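Local atomic coordinates of LAE5 (PDB entry 5JD3), a protein that probably acts as an esterase of the GDSL-like lipase/acylhydrolase family, an alpha/beta hydrolase. Residues Leu155-Phe160 with Leu191-Gly196. Sequence-based numbering, arbitrary orientation.
Sequences LLTPYF and LVDVQG
Q195 reaches F160 through its side-chain amide, which pairs with the backbone of that residue. Q195 OE1 accepts from F160 N at 2.8 Å, with the donor tilted 22° from the amide plane. Q195 NE2 gives a weak bond to F160 O and also hydrogen-bonds D199 OD1. The chain of Q195 is bent at chi2 (66°), which turns the amide across to the loop. T157 points its methyl at the start of helix 194-201. T157 CG2 lies 3.2 Å from V194 N and also close to Q195 N. Upstream, strands 152-156 and 190-192 run parallel as neighbours, the two strands of a beta-alpha-beta unit that crosses over through helix 168-187. L155 O accepts from V192 N at 2.9 Å, and V192 O receives a nearly straight bond from T157 N. L156 and V192 lie side by side on one face of the sheet, L156 CG to V192 CB 3.8 Å, with helix 219-232 against V192. V194 CG1 meets Y159 CD2 obliquely at 3.9 Å. The Y159 hydroxyl bonds to I215 O. The Y159 side chain lies near, without touching, residues whose geometry is consistent with a Ser-His-Asp triad. D193 N-caps the helix: OD2 takes G196 N from above the carboxylate plane and forms a salt bridge with R181.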
loop_
_atom_site.group_PDB
_atom_site.type_symbol
_atom_site.label_atom_id
_atom_site.label_comp_id
_atom_site.label_asym_id
_atom_site.label_seq_id
_atom_site.Cartn_x
_atom_site.Cartn_y
_atom_site.Cartn_z
ATOM N N LEU A 155 -5.419 -5.452 1.003
ATOM C CA LEU A 155 -4.697 -5.166 -0.230
ATOM C C LEU A 155 -5.036 -3.773 -0.748
ATOM O O LEU A 155 -6.186 -3.484 -1.074
ATOM C CB LEU A 155 -5.008 -6.217 -1.297
ATOM C CG LEU A 155 -4.647 -7.656 -0.925
ATOM C CD1 LEU A 155 -4.848 -8.591 -2.108
ATOM C CD2 LEU A 155 -3.218 -7.732 -0.413
ATOM N N LEU A 156 -4.026 -2.912 -0.811
ATOM C CA LEU A 156 -4.203 -1.560 -1.327
ATOM C C LEU A 156 -3.725 -1.490 -2.770
ATOM O O LEU A 156 -2.565 -1.787 -3.062
ATOM C CB LEU A 156 -3.452 -0.539 -0.467
ATOM C CG LEU A 156 -3.932 -0.308 0.971
ATOM C CD1 LEU A 156 -3.394 -1.367 1.925
ATOM C CD2 LEU A 156 -3.550 1.087 1.444
ATOM N N THR A 157 -4.622 -1.099 -3.670
ATOM C CA THR A 157 -4.320 -1.081 -5.096
ATOM C C THR A 157 -3.202 -0.095 -5.428
ATOM O O THR A 157 -3.089 0.961 -4.804
ATOM C CB THR A 157 -5.575 -0.733 -5.935
ATOM O OG1 THR A 157 -5.276 -0.852 -7.331
ATOM C CG2 THR A 157 -6.053 0.680 -5.646
ATOM N N PRO A 158 -2.351 -0.453 -6.400
ATOM C CA PRO A 158 -1.385 0.521 -6.908
ATOM C C PRO A 158 -2.123 1.633 -7.637
ATOM O O PRO A 158 -3.245 1.414 -8.092
ATOM C CB PRO A 158 -0.519 -0.301 -7.865
ATOM C CG PRO A 158 -1.406 -1.426 -8.294
ATOM C CD PRO A 158 -2.238 -1.753 -7.086
ATOM N N TYR A 159 -1.517 2.807 -7.743
ATOM C CA TYR A 159 -2.200 3.926 -8.370
ATOM C C TYR A 159 -1.294 4.711 -9.302
ATOM O O TYR A 159 -0.069 4.587 -9.263
ATOM C CB TYR A 159 -2.776 4.866 -7.304
ATOM C CG TYR A 159 -1.722 5.601 -6.506
ATOM C CD1 TYR A 159 -1.233 6.833 -6.928
ATOM C CD2 TYR A 159 -1.214 5.065 -5.334
ATOM C CE1 TYR A 159 -0.267 7.502 -6.205
ATOM C CE2 TYR A 159 -0.253 5.734 -4.605
ATOM C CZ TYR A 159 0.220 6.948 -5.043
ATOM O OH TYR A 159 1.179 7.609 -4.313
ATOM N N PHE A 160 -1.924 5.524 -10.140
ATOM C CA PHE A 160 -1.229 6.502 -10.957
ATOM C C PHE A 160 -2.057 7.777 -10.917
ATOM O O PHE A 160 -3.220 7.777 -11.318
ATOM C CB PHE A 160 -1.047 5.994 -12.388
ATOM C CG PHE A 160 -0.121 6.836 -13.221
ATOM C CD1 PHE A 160 1.047 7.350 -12.680
ATOM C CD2 PHE A 160 -0.407 7.094 -14.551
ATOM C CE1 PHE A 160 1.903 8.119 -13.446
ATOM C CE2 PHE A 160 0.446 7.862 -15.323
ATOM C CZ PHE A 160 1.602 8.375 -14.768
ATOM N N LEU A 191 -10.042 -5.084 0.112
ATOM C CA LEU A 191 -9.385 -4.282 -0.909
ATOM C C LEU A 191 -9.668 -2.797 -0.741
ATOM O O LEU A 191 -10.821 -2.369 -0.728
ATOM C CB LEU A 191 -9.805 -4.726 -2.310
ATOM C CG LEU A 191 -9.072 -3.947 -3.405
ATOM C CD1 LEU A 191 -8.371 -4.899 -4.348
ATOM C CD2 LEU A 191 -10.016 -3.025 -4.169
ATOM N N VAL A 192 -8.600 -2.018 -0.619
ATOM C CA VAL A 192 -8.714 -0.569 -0.555
ATOM C C VAL A 192 -8.495 0.033 -1.938
ATOM O O VAL A 192 -7.425 -0.117 -2.529
ATOM C CB VAL A 192 -7.703 0.036 0.433
ATOM C CG1 VAL A 192 -7.796 1.552 0.421
ATOM C CG2 VAL A 192 -7.946 -0.504 1.831
ATOM N N ASP A 193 -9.519 0.704 -2.453
ATOM C CA ASP A 193 -9.435 1.330 -3.766
ATOM C C ASP A 193 -8.786 2.708 -3.665
ATOM O O ASP A 193 -9.470 3.731 -3.645
ATOM C CB ASP A 193 -10.824 1.438 -4.398
ATOM C CG ASP A 193 -10.780 1.982 -5.813
ATOM O OD1 ASP A 193 -11.804 2.533 -6.269
ATOM O OD2 ASP A 193 -9.724 1.857 -6.469
ATOM N N VAL A 194 -7.459 2.720 -3.595
ATOM C CA VAL A 194 -6.694 3.958 -3.515
ATOM C C VAL A 194 -6.799 4.753 -4.813
ATOM O O VAL A 194 -6.927 5.979 -4.791
ATOM C CB VAL A 194 -5.210 3.678 -3.210
ATOM C CG1 VAL A 194 -4.436 4.982 -3.070
ATOM C CG2 VAL A 194 -5.077 2.836 -1.949
ATOM N N GLN A 195 -6.744 4.047 -5.938
ATOM C CA GLN A 195 -6.847 4.676 -7.252
ATOM C C GLN A 195 -8.160 5.438 -7.395
ATOM O O GLN A 195 -8.181 6.569 -7.878
ATOM C CB GLN A 195 -6.728 3.629 -8.361
ATOM C CG GLN A 195 -6.851 4.197 -9.767
ATOM C CD GLN A 195 -5.710 5.128 -10.120
ATOM O OE1 GLN A 195 -4.604 4.683 -10.431
ATOM N NE2 GLN A 195 -5.971 6.430 -10.075
ATOM N N GLY A 196 -9.250 4.808 -6.969
ATOM C CA GLY A 196 -10.557 5.437 -7.005
ATOM C C GLY A 196 -10.610 6.664 -6.117
ATOM O O GLY A 196 -11.254 7.658 -6.455
#